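Local coordinates for protein ALKF (Bacillus cereus, PDB 3ZBO) that is of unknown cellular function but resembles the HEAT-like repeat DNA glycosylases and has affinity for branched DNA structures, probably including Holliday junctions, at residues Gln56-Ala59 against Glu60-Ala64; Ile76-Pro80 against Lys81-Glu85; Gly143-Lys146 against Asp147-Ser151; Lys225-Arg229 against Gly230-Phe234. All blocks are in the same frame, centred on the assembly; numbering follows the deposited sequence. Where two conformers were deposited one is given.

How the contacts relate
All four contacts are local, joining residues a few positions apart. Contact 1 is two turns of helix 56-63, contact 2 the loop from helix 68-77 to helix 85-94, contact 3 the link between helices 128-144 and 152-165, and contact 4 the end of helix 219-228. Contacts 1 and 2 are partly buried and touch, Gln56 OE1 lying 2.7 Å from Asp79 N in a probable hydrogen bond. Contacts 3 and 4 lie at the surface, with centres about 18 Å apart. Regular helix bonding in contact 1 gives way to 3-10 turns in contacts 2 and 3 and a Schellman motif in contact 4, where waters and a salt bridge contribute.

Contact 1: Gln56-Ala59 against Glu60-Ala64; sequences QELA and EELYA
Leu58 and Leu62, one turn apart on helix 56-63, form the tightly packed side of this contact. Leu58 CG lies 3.9 Å from Leu62 CD1, and the two isobutyl groups approach at a slant. Along the backbone the helix is regular: Leu62 N donates to Leu58 O at 2.9 Å, and Tyr63 N to Ala59 O at 2.7 Å.

A polar pair runs along another side. Gln56 NE2 donates to Glu60 OE2 over 3.0 Å with an N-H...O angle of 149°. The acceptor lies in the amide plane, while the amide meets the carboxylate on its anti side, 30° out of the carboxylate plane. In Glu60, chi1 (-65°) puts CG 3.3 Å from Gln56 O, and a bend at chi2 brings OE2 round to Gln56 NE2. Further partners hold both ends: Gln56 OE1 accepts from Asp79 N, Glu60 OE1 pairs with Arg90, and OE2 also accepts from Trp91 NE1.

The looser side carries Glu57 and Glu61, whose carboxylates are modelled too close for their pairing to be trusted.

The leucines face two neighbours, with Leu58 on Ile77 and Leu62 on Phe73 of helix 68-77, and Val12 and Met13 of helix 9-19 also packing against them.

Contact 2: Ile76-Pro80 against Lys81-Glu85; sequences IIADP and KAMSE
Asp79 and Pro80 meet Ala82 and Met83 in a short backbone turn within the loop that leads from helix 68-77 to helix 85-94. Two successive i to i+3 bonds support that reading. Ala82 N donates to Asp79 O at 2.9 Å, and Met83 N to Pro80 O at 3.1 Å with an N-H...O angle of 158°. Both donors stand above the planes of the carbonyls they use, the second 72° out of plane.

The Asp79 side chain lies alongside this turn. Its CG is anti to the backbone N (chi1 -169°), which carries the carboxylate over the start of the turn, where OD2 packs 3.6 Å from Ala82 CB. The other oxygen works through solvent: a water donates to Asp79 OD1 at 2.6 Å and accepts from Lys81 N at 2.9 Å, so the amide of Lys81, inside the turn, is tied to the carboxylate indirectly.

The motif is a short 3-10 segment, Pro80 to Ala82, linking two consecutive helices of a HEAT-like helical fold; Ser84 then serves as N-cap of helix 85-94. On the buried side, Met83 CG approaches Asp79 O at 3.5 Å. The chain runs on extended, chi2 anti, so that Met83 SD reaches Ala78 CB at 4.2 Å; the bend beyond it turns only the terminal methyl. Phe88 and Trp91 of helix 85-94 and Thr108 of helix 98-110 also touch Met83, while Gln56 of helix 56-63 packs on both Ala78 and Met83. On the outer side, Lys81 leads away from the turn, its NZ bonded to the carbonyl of Glu111.

Contact 3: Gly143-Lys146 against Asp147-Ser151; sequences GNRK and DNAFS
Arg145 and Phe150 are brought together by matching first torsions: each has CG opposite its own carbonyl carbon, Arg145 at -62° and Phe150 at -50°. The ring of Phe150 thereby swings back against Arg145, and its CZ comes 3.8 Å from Arg145 CB. The contact is made by the root of the arginine. A bend at chi2 (-69°) takes the rest of that chain away, with guanidinium and ring at nearly a right angle, and NH2 finds its acceptors in the carbonyl oxygens of Ser110 and Ser112.

A methyl group completes the small apolar cluster. Ala149 CB sits 4.0 Å above one face of the Phe150 ring, displaced toward its rim, and also lies 3.9 Å from Arg145 CB.

The backbone bonding is consistent with this closeness. Ala149 N donates to Lys146 O at 2.9 Å, from above the carbonyl plane, and Phe150 N follows by donating to Asp147 O at 3.0 Å. These i to i+3 bonds define a 3-10 turn over 147-149. The same Lys146 O lies 3.5 Å from Phe150 CE2, in an oblique approach.

Asp147 OD1 forms a salt bridge with Lys235 NZ, which also bonds to Arg145 O, drawing the C-terminal segment onto this corner. The turn itself joins helix 128-144 to helix 152-165, with Ser151 as N-cap of the latter, and Phe150 leans back on Leu141 and Leu142 of helix 128-144.

Contact 4: Lys225-Arg229 against Gly230-Phe234; sequences KELDR and GRLGF
Arg231 closes over the last turn of helix 219-228, and its side chain can be traced against Glu226. CB lies 3.5 Å from Glu226 O, the carbonyl that also accepts from Arg231 N. CG stands 3.9 Å from Glu226 OE1 and 4.0 Å from Arg229 CB. A bend at chi2 (-79°) then sends CD over one face of the Phe234 ring, 3.4 Å above its plane and offset toward the rim. NE donates to a water at 2.8 Å, which in turn donates to Glu226 OE1; this bridge spans two opposite charges not in direct contact. At the tip, Phe234 CE1 lies against one face of the guanidinium.

The same Glu226 OE1 takes a salt bridge from Arg229 NH1, which arrives from above the carboxylate plane although OE1 lies close to the guanidinium plane. Arg236 pairs with OE2, so arginines grip both oxygens, which probably favours the charged form of the acid.

The helix ends here in a Schellman motif. Gly230 has positive phi (82°), and Arg231 N bonds to Glu226 O at 3.0 Å while Gly230 N bonds to Leu227 O at 3.0 Å. A second water joins Leu227 O to Leu232 N, and a type II turn from Arg231 to Phe234 follows.

On another side Leu227 CD2 meets Leu232 CB. Both leucines rest on His192 of helix 192-202, and Glu226 and Leu227 pack on Ile186 of helix 171-187.

Contact 1: Gln56-Ala59 against Glu60-Ala64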
loop_
_atom_site.group_PDB
_atom_site.type_symbol
_atom_site.label_atom_id
_atom_site.label_comp_id
_atom_site.label_asym_id
_atom_site.label_seq_id
_atom_site.Cartn_x
_atom_site.Cartn_y
_atom_site.Cartn_z
ATOM N N GLN A 56 13.511 -14.481 4.081
ATOM C CA GLN A 56 12.115 -14.791 4.431
ATOM C C GLN A 56 11.976 -15.243 5.835
ATOM O O GLN A 56 10.989 -14.873 6.529
ATOM C CB GLN A 56 11.484 -15.777 3.452
ATOM C CG GLN A 56 9.957 -15.872 3.694
ATOM C CD GLN A 56 9.195 -14.541 3.302
ATOM O OE1 GLN A 56 9.649 -13.747 2.487
ATOM N NE2 GLN A 56 8.027 -14.311 3.914
ATOM N N GLU A 57 12.844 -16.100 6.358
ATOM C CA GLU A 57 12.713 -16.569 7.722
ATOM C C GLU A 57 12.724 -15.417 8.734
ATOM O O GLU A 57 11.876 -15.382 9.643
ATOM C CB GLU A 57 13.816 -17.589 8.004
ATOM C CG GLU A 57 13.610 -18.379 9.266
ATOM C CD GLU A 57 13.890 -17.655 10.544
ATOM O OE1 GLU A 57 14.885 -16.866 10.538
ATOM O OE2 GLU A 57 13.120 -17.816 11.525
ATOM N N LEU A 58 13.691 -14.514 8.559
ATOM C CA LEU A 58 13.826 -13.398 9.458
ATOM C C LEU A 58 12.598 -12.469 9.237
ATOM O O LEU A 58 12.059 -11.979 10.276
ATOM C CB LEU A 58 15.064 -12.606 9.074
ATOM C CG LEU A 58 15.359 -11.404 9.941
ATOM C CD1 LEU A 58 15.316 -11.640 11.476
ATOM C CD2 LEU A 58 16.772 -10.841 9.536
ATOM N N ALA A 59 12.132 -12.355 7.993
ATOM C CA ALA A 59 10.951 -11.508 7.744
ATOM C C ALA A 59 9.773 -12.067 8.526
ATOM O O ALA A 59 9.003 -11.253 9.159
ATOM C CB ALA A 59 10.554 -11.450 6.202
ATOM N N GLU A 60 9.658 -13.378 8.539
ATOM C CA GLU A 60 8.535 -13.964 9.288
ATOM C C GLU A 60 8.604 -13.686 10.747
ATOM O O GLU A 60 7.551 -13.379 11.393
ATOM C CB GLU A 60 8.360 -15.470 9.047
ATOM C CG GLU A 60 7.981 -15.796 7.640
ATOM C CD GLU A 60 6.539 -15.469 7.227
ATOM O OE1 GLU A 60 5.727 -15.297 8.129
ATOM O OE2 GLU A 60 6.241 -15.467 6.064
ATOM N N GLU A 61 9.809 -13.827 11.343
ATOM C CA GLU A 61 9.900 -13.525 12.755
ATOM C C GLU A 61 9.637 -12.042 13.083
ATOM O O GLU A 61 8.999 -11.769 14.125
ATOM C CB GLU A 61 11.298 -13.909 13.287
ATOM C CG GLU A 61 11.565 -15.381 13.208
ATOM C CD GLU A 61 12.796 -15.785 14.077
ATOM O OE1 GLU A 61 13.029 -15.254 15.205
ATOM O OE2 GLU A 61 13.507 -16.728 13.618
ATOM N N LEU A 62 10.119 -11.179 12.214
ATOM C CA LEU A 62 9.921 -9.727 12.431
ATOM C C LEU A 62 8.436 -9.430 12.267
ATOM O O LEU A 62 7.878 -8.653 13.108
ATOM C CB LEU A 62 10.746 -8.920 11.437
ATOM C CG LEU A 62 12.229 -9.047 11.720
ATOM C CD1 LEU A 62 12.938 -8.427 10.563
ATOM C CD2 LEU A 62 12.596 -8.316 12.986
ATOM N N TYR A 63 7.777 -10.025 11.281
ATOM C CA TYR A 63 6.335 -9.642 11.099
ATOM C C TYR A 63 5.490 -10.114 12.283
ATOM O O TYR A 63 4.529 -9.439 12.721
ATOM C CB TYR A 63 5.857 -10.258 9.772
ATOM C CG TYR A 63 4.596 -9.575 9.315
ATOM C CD1 TYR A 63 4.642 -8.369 8.607
ATOM C CD2 TYR A 63 3.355 -10.159 9.598
ATOM C CE1 TYR A 63 3.451 -7.729 8.167
ATOM C CE2 TYR A 63 2.167 -9.520 9.239
ATOM C CZ TYR A 63 2.248 -8.303 8.522
ATOM O OH TYR A 63 1.068 -7.703 8.136
ATOM N N ALA A 64 5.907 -11.224 12.891
ATOM C CA ALA A 64 5.183 -11.791 14.022
ATOM C C ALA A 64 5.284 -11.009 15.273
ATOM O O ALA A 64 4.580 -11.357 16.265
ATOM C CB ALA A 64 5.682 -13.277 14.294
#

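Contact 2: Ile76-Pro80 against Lys81-Glu85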
loop_
_atom_site.group_PDB
_atom_site.type_symbol
_atom_site.label_atom_id
_atom_site.label_comp_id
_atom_site.label_asym_id
_atom_site.label_seq_id
_atom_site.Cartn_x
_atom_site.Cartn_y
_atom_site.Cartn_z
ATOM N N ILE A 76 10.427 -5.228 3.618
ATOM C CA ILE A 76 11.531 -4.851 2.759
ATOM C C ILE A 76 12.422 -6.030 2.548
ATOM O O ILE A 76 12.983 -6.174 1.409
ATOM C CB ILE A 76 12.265 -3.728 3.421
ATOM C CG1 ILE A 76 11.432 -2.426 3.316
ATOM C CG2 ILE A 76 13.694 -3.539 2.725
ATOM C CD1 ILE A 76 11.895 -1.532 4.394
ATOM N N ILE A 77 12.594 -6.884 3.565
ATOM C CA ILE A 77 13.517 -8.033 3.418
ATOM C C ILE A 77 12.863 -9.356 3.003
ATOM O O ILE A 77 13.474 -10.443 3.004
ATOM C CB ILE A 77 14.361 -8.298 4.658
ATOM C CG1 ILE A 77 13.505 -8.665 5.908
ATOM C CG2 ILE A 77 15.224 -7.059 4.942
ATOM C CD1 ILE A 77 14.283 -9.312 7.075
ATOM N N ALA A 78 11.567 -9.318 2.757
ATOM C CA ALA A 78 10.890 -10.532 2.366
ATOM C C ALA A 78 11.329 -11.029 0.998
ATOM O O ALA A 78 11.917 -10.273 0.201
ATOM C CB ALA A 78 9.305 -10.230 2.331
ATOM N N ASP A 79 10.992 -12.285 0.704
ATOM C CA ASP A 79 11.161 -12.829 -0.676
ATOM C C ASP A 79 9.782 -13.100 -1.278
ATOM O O ASP A 79 9.220 -14.193 -1.209
ATOM C CB ASP A 79 11.929 -14.170 -0.524
ATOM C CG ASP A 79 12.409 -14.698 -1.863
ATOM O OD1 ASP A 79 12.052 -14.117 -2.926
ATOM O OD2 ASP A 79 13.147 -15.723 -1.785
ATOM N N PRO A 80 9.209 -12.070 -1.856
ATOM C CA PRO A 80 7.822 -12.221 -2.324
ATOM C C PRO A 80 7.661 -13.186 -3.454
ATOM O O PRO A 80 6.583 -13.794 -3.525
ATOM C CB PRO A 80 7.445 -10.823 -2.766
ATOM C CG PRO A 80 8.723 -10.089 -2.914
ATOM C CD PRO A 80 9.713 -10.706 -1.951
ATOM N N LYS A 81 8.710 -13.399 -4.252
ATOM C CA LYS A 81 8.514 -14.393 -5.299
ATOM C C LYS A 81 8.470 -15.809 -4.741
ATOM O O LYS A 81 8.014 -16.741 -5.461
ATOM C CB LYS A 81 9.574 -14.218 -6.368
ATOM C CG LYS A 81 9.334 -12.930 -7.126
ATOM C CD LYS A 81 10.318 -12.780 -8.239
ATOM C CE LYS A 81 9.871 -11.702 -9.192
ATOM N NZ LYS A 81 9.842 -10.393 -8.489
ATOM N N ALA A 82 8.897 -15.999 -3.483
ATOM C CA ALA A 82 8.795 -17.296 -2.846
ATOM C C ALA A 82 7.597 -17.387 -1.885
ATOM O O ALA A 82 7.400 -18.417 -1.253
ATOM C CB ALA A 82 10.121 -17.674 -2.083
ATOM N N MET A 83 6.804 -16.302 -1.738
ATOM C CA MET A 83 5.665 -16.366 -0.807
ATOM C C MET A 83 4.453 -16.884 -1.558
ATOM O O MET A 83 4.182 -16.474 -2.706
ATOM C CB MET A 83 5.406 -14.922 -0.248
ATOM C CG MET A 83 6.401 -14.524 0.833
ATOM S SD MET A 83 6.128 -12.835 1.340
ATOM C CE MET A 83 4.561 -12.971 2.197
ATOM N N SER A 84 3.685 -17.755 -0.895
ATOM C CA SER A 84 2.470 -18.288 -1.458
ATOM C C SER A 84 1.249 -17.404 -1.130
ATOM O O SER A 84 1.327 -16.483 -0.250
ATOM C CB SER A 84 2.196 -19.668 -0.816
ATOM O OG SER A 84 2.007 -19.483 0.561
ATOM N N GLU A 85 0.116 -17.708 -1.758
ATOM C CA GLU A 85 -1.127 -17.074 -1.375
ATOM C C GLU A 85 -1.384 -17.237 0.137
ATOM O O GLU A 85 -1.834 -16.289 0.823
ATOM C CB GLU A 85 -2.316 -17.602 -2.259
ATOM C CG GLU A 85 -3.597 -17.013 -1.848
ATOM C CD GLU A 85 -4.727 -17.359 -2.844
ATOM O OE1 GLU A 85 -4.404 -17.860 -3.954
ATOM O OE2 GLU A 85 -5.878 -17.108 -2.517
HETATM O O HOH W 1 11.258 -12.118 -4.316
#

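Contact 3: Gly143-Lys146 against Asp147-Ser151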
loop_
_atom_site.group_PDB
_atom_site.type_symbol
_atom_site.label_atom_id
_atom_site.label_comp_id
_atom_site.label_asym_id
_atom_site.label_seq_id
_atom_site.Cartn_x
_atom_site.Cartn_y
_atom_site.Cartn_z
ATOM N N GLY A 143 2.467 1.140 -11.205
ATOM C CA GLY A 143 3.785 1.829 -11.295
ATOM C C GLY A 143 5.008 0.963 -11.530
ATOM O O GLY A 143 6.114 1.500 -11.851
ATOM N N ASN A 144 4.892 -0.349 -11.358
ATOM C CA ASN A 144 6.053 -1.206 -11.570
ATOM C C ASN A 144 5.810 -2.271 -12.640
ATOM O O ASN A 144 6.569 -3.231 -12.737
ATOM C CB ASN A 144 6.524 -1.827 -10.258
ATOM C CG ASN A 144 7.942 -2.371 -10.356
ATOM O OD1 ASN A 144 8.782 -1.824 -11.078
ATOM N ND2 ASN A 144 8.207 -3.424 -9.632
ATOM N N ARG A 145 4.797 -2.034 -13.493
ATOM C CA ARG A 145 4.535 -3.029 -14.542
ATOM C C ARG A 145 4.230 -2.271 -15.802
ATOM O O ARG A 145 3.651 -1.184 -15.836
ATOM C CB ARG A 145 3.317 -3.932 -14.224
ATOM C CG ARG A 145 3.399 -4.805 -12.956
ATOM C CD ARG A 145 4.358 -5.918 -12.972
ATOM N NE ARG A 145 4.415 -6.404 -11.577
ATOM C CZ ARG A 145 4.775 -7.604 -11.213
ATOM N NH1 ARG A 145 5.160 -8.506 -12.142
ATOM N NH2 ARG A 145 4.713 -7.913 -9.937
ATOM N N LYS A 146 4.586 -2.905 -16.925
ATOM C CA LYS A 146 4.159 -2.346 -18.190
ATOM C C LYS A 146 2.625 -2.497 -18.382
ATOM O O LYS A 146 1.947 -3.346 -17.776
ATOM C CB LYS A 146 4.916 -3.014 -19.385
ATOM C CG LYS A 146 6.403 -3.325 -19.097
ATOM C CD LYS A 146 7.147 -3.982 -20.315
ATOM C CE LYS A 146 8.608 -3.585 -20.423
ATOM N NZ LYS A 146 8.777 -2.121 -20.630
ATOM N N ASP A 147 2.062 -1.625 -19.209
ATOM C CA ASP A 147 0.665 -1.624 -19.391
ATOM C C ASP A 147 0.077 -2.953 -19.856
ATOM O O ASP A 147 -1.073 -3.294 -19.557
ATOM C CB ASP A 147 0.226 -0.477 -20.326
ATOM C CG ASP A 147 0.346 0.890 -19.678
ATOM O OD1 ASP A 147 0.436 0.955 -18.418
ATOM O OD2 ASP A 147 0.250 1.859 -20.448
ATOM N N ASN A 148 0.870 -3.676 -20.665
ATOM C CA ASN A 148 0.407 -4.985 -21.150
ATOM C C ASN A 148 0.271 -6.072 -20.079
ATOM O O ASN A 148 -0.311 -7.153 -20.355
ATOM C CB ASN A 148 1.281 -5.383 -22.361
ATOM C CG ASN A 148 2.617 -5.971 -21.968
ATOM O OD1 ASN A 148 3.175 -5.696 -20.917
ATOM N ND2 ASN A 148 3.155 -6.832 -22.820
ATOM N N ALA A 149 0.675 -5.764 -18.839
ATOM C CA ALA A 149 0.412 -6.673 -17.736
ATOM C C ALA A 149 -1.018 -6.608 -17.313
ATOM O O ALA A 149 -1.418 -7.474 -16.504
ATOM C CB ALA A 149 1.417 -6.350 -16.554
ATOM N N PHE A 150 -1.837 -5.685 -17.841
ATOM C CA PHE A 150 -3.242 -5.543 -17.414
ATOM C C PHE A 150 -4.201 -5.659 -18.533
ATOM O O PHE A 150 -3.904 -5.232 -19.670
ATOM C CB PHE A 150 -3.435 -4.134 -16.782
ATOM C CG PHE A 150 -2.398 -3.825 -15.756
ATOM C CD1 PHE A 150 -2.564 -4.250 -14.442
ATOM C CD2 PHE A 150 -1.228 -3.193 -16.095
ATOM C CE1 PHE A 150 -1.573 -4.007 -13.439
ATOM C CE2 PHE A 150 -0.280 -2.917 -15.167
ATOM C CZ PHE A 150 -0.402 -3.320 -13.807
ATOM N N SER A 151 -5.328 -6.283 -18.242
ATOM C CA SER A 151 -6.454 -6.308 -19.149
ATOM C C SER A 151 -7.146 -4.923 -19.105
ATOM O O SER A 151 -7.577 -4.478 -17.998
ATOM C CB SER A 151 -7.471 -7.377 -18.695
ATOM O OG SER A 151 -8.706 -7.092 -19.259
#

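Contact 4: Lys225-Arg229 against Gly230-Phe234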
loop_
_atom_site.group_PDB
_atom_site.type_symbol
_atom_site.label_atom_id
_atom_site.label_comp_id
_atom_site.label_asym_id
_atom_site.label_seq_id
_atom_site.Cartn_x
_atom_site.Cartn_y
_atom_site.Cartn_z
ATOM N N LYS A 225 -2.733 18.012 -10.736
ATOM C CA LYS A 225 -1.365 18.433 -10.303
ATOM C C LYS A 225 -0.340 17.611 -11.049
ATOM O O LYS A 225 0.719 18.137 -11.398
ATOM C CB LYS A 225 -1.208 18.379 -8.759
ATOM C CG LYS A 225 -2.034 19.421 -8.156
ATOM C CD LYS A 225 -2.024 19.394 -6.616
ATOM C CE LYS A 225 -3.045 20.447 -6.096
ATOM N NZ LYS A 225 -2.907 20.627 -4.627
ATOM N N GLU A 226 -0.590 16.316 -11.223
ATOM C CA GLU A 226 0.345 15.523 -11.964
ATOM C C GLU A 226 0.403 15.866 -13.428
ATOM O O GLU A 226 1.506 15.943 -13.971
ATOM C CB GLU A 226 0.004 14.019 -11.799
ATOM C CG GLU A 226 0.194 13.558 -10.309
ATOM C CD GLU A 226 1.600 13.106 -10.037
ATOM O OE1 GLU A 226 2.551 13.939 -9.984
ATOM O OE2 GLU A 226 1.759 11.878 -9.853
ATOM N N LEU A 227 -0.752 16.150 -14.006
ATOM C CA LEU A 227 -0.737 16.645 -15.406
ATOM C C LEU A 227 -0.003 17.953 -15.556
ATOM O O LEU A 227 0.787 18.132 -16.502
ATOM C CB LEU A 227 -2.127 16.780 -15.930
ATOM C CG LEU A 227 -2.949 15.447 -15.909
ATOM C CD1 LEU A 227 -4.318 15.641 -16.454
ATOM C CD2 LEU A 227 -2.219 14.313 -16.785
ATOM N N ASP A 228 -0.177 18.825 -14.571
ATOM C CA ASP A 228 0.593 20.137 -14.581
ATOM C C ASP A 228 2.142 19.965 -14.521
ATOM O O ASP A 228 2.888 20.822 -15.066
ATOM C CB ASP A 228 0.137 21.004 -13.389
ATOM C CG ASP A 228 -1.303 21.550 -13.541
ATOM O OD1 ASP A 228 -1.959 21.362 -14.603
ATOM O OD2 ASP A 228 -1.778 22.127 -12.516
ATOM N N ARG A 229 2.601 18.854 -13.923
ATOM C CA ARG A 229 3.983 18.516 -13.782
ATOM C C ARG A 229 4.472 17.727 -15.011
ATOM O O ARG A 229 5.635 17.344 -15.062
ATOM C CB ARG A 229 4.177 17.643 -12.497
ATOM C CG ARG A 229 3.834 18.345 -11.170
ATOM C CD ARG A 229 3.842 17.287 -9.973
ATOM N NE ARG A 229 3.356 17.877 -8.695
ATOM C CZ ARG A 229 2.408 17.355 -7.876
ATOM N NH1 ARG A 229 1.799 16.176 -8.113
ATOM N NH2 ARG A 229 2.068 18.019 -6.767
ATOM N N GLY A 230 3.603 17.396 -15.968
ATOM C CA GLY A 230 3.978 16.706 -17.202
ATOM C C GLY A 230 4.096 15.207 -17.001
ATOM O O GLY A 230 4.765 14.514 -17.769
ATOM N N ARG A 231 3.474 14.722 -15.902
ATOM C CA ARG A 231 3.627 13.270 -15.568
ATOM C C ARG A 231 2.656 12.307 -16.170
ATOM O O ARG A 231 2.640 11.130 -15.759
ATOM C CB ARG A 231 3.509 13.121 -14.064
ATOM C CG ARG A 231 4.676 13.705 -13.300
ATOM C CD ARG A 231 5.831 12.816 -13.317
ATOM N NE ARG A 231 6.953 13.266 -12.477
ATOM C CZ ARG A 231 8.199 13.578 -12.879
ATOM N NH1 ARG A 231 8.618 13.476 -14.172
ATOM N NH2 ARG A 231 9.088 13.946 -11.952
ATOM N N LEU A 232 1.833 12.668 -17.093
ATOM C CA LEU A 232 1.003 11.628 -17.813
ATOM C C LEU A 232 1.829 10.539 -18.384
ATOM O O LEU A 232 2.829 10.808 -19.141
ATOM C CB LEU A 232 0.268 12.293 -18.961
ATOM C CG LEU A 232 -0.631 11.396 -19.802
ATOM C CD1 LEU A 232 -1.734 10.818 -18.939
ATOM C CD2 LEU A 232 -1.404 12.213 -20.841
ATOM N N GLY A 233 1.518 9.258 -18.036
ATOM C CA GLY A 233 2.276 8.104 -18.469
ATOM C C GLY A 233 3.382 7.662 -17.503
ATOM O O GLY A 233 4.027 6.611 -17.722
ATOM N N PHE A 234 3.738 8.468 -16.498
ATOM C CA PHE A 234 4.807 8.222 -15.631
ATOM C C PHE A 234 4.486 7.005 -14.784
ATOM O O PHE A 234 3.370 6.940 -14.212
ATOM C CB PHE A 234 4.915 9.436 -14.643
ATOM C CG PHE A 234 6.139 9.452 -13.795
ATOM C CD1 PHE A 234 7.348 9.814 -14.308
ATOM C CD2 PHE A 234 6.071 9.133 -12.426
ATOM C CE1 PHE A 234 8.517 9.875 -13.502
ATOM C CE2 PHE A 234 7.198 9.159 -11.604
ATOM C CZ PHE A 234 8.463 9.530 -12.164
HETATM O O HOH W 2 5.670 13.370 -9.949
HETATM O O HOH W 3 1.200 15.535 -17.870
#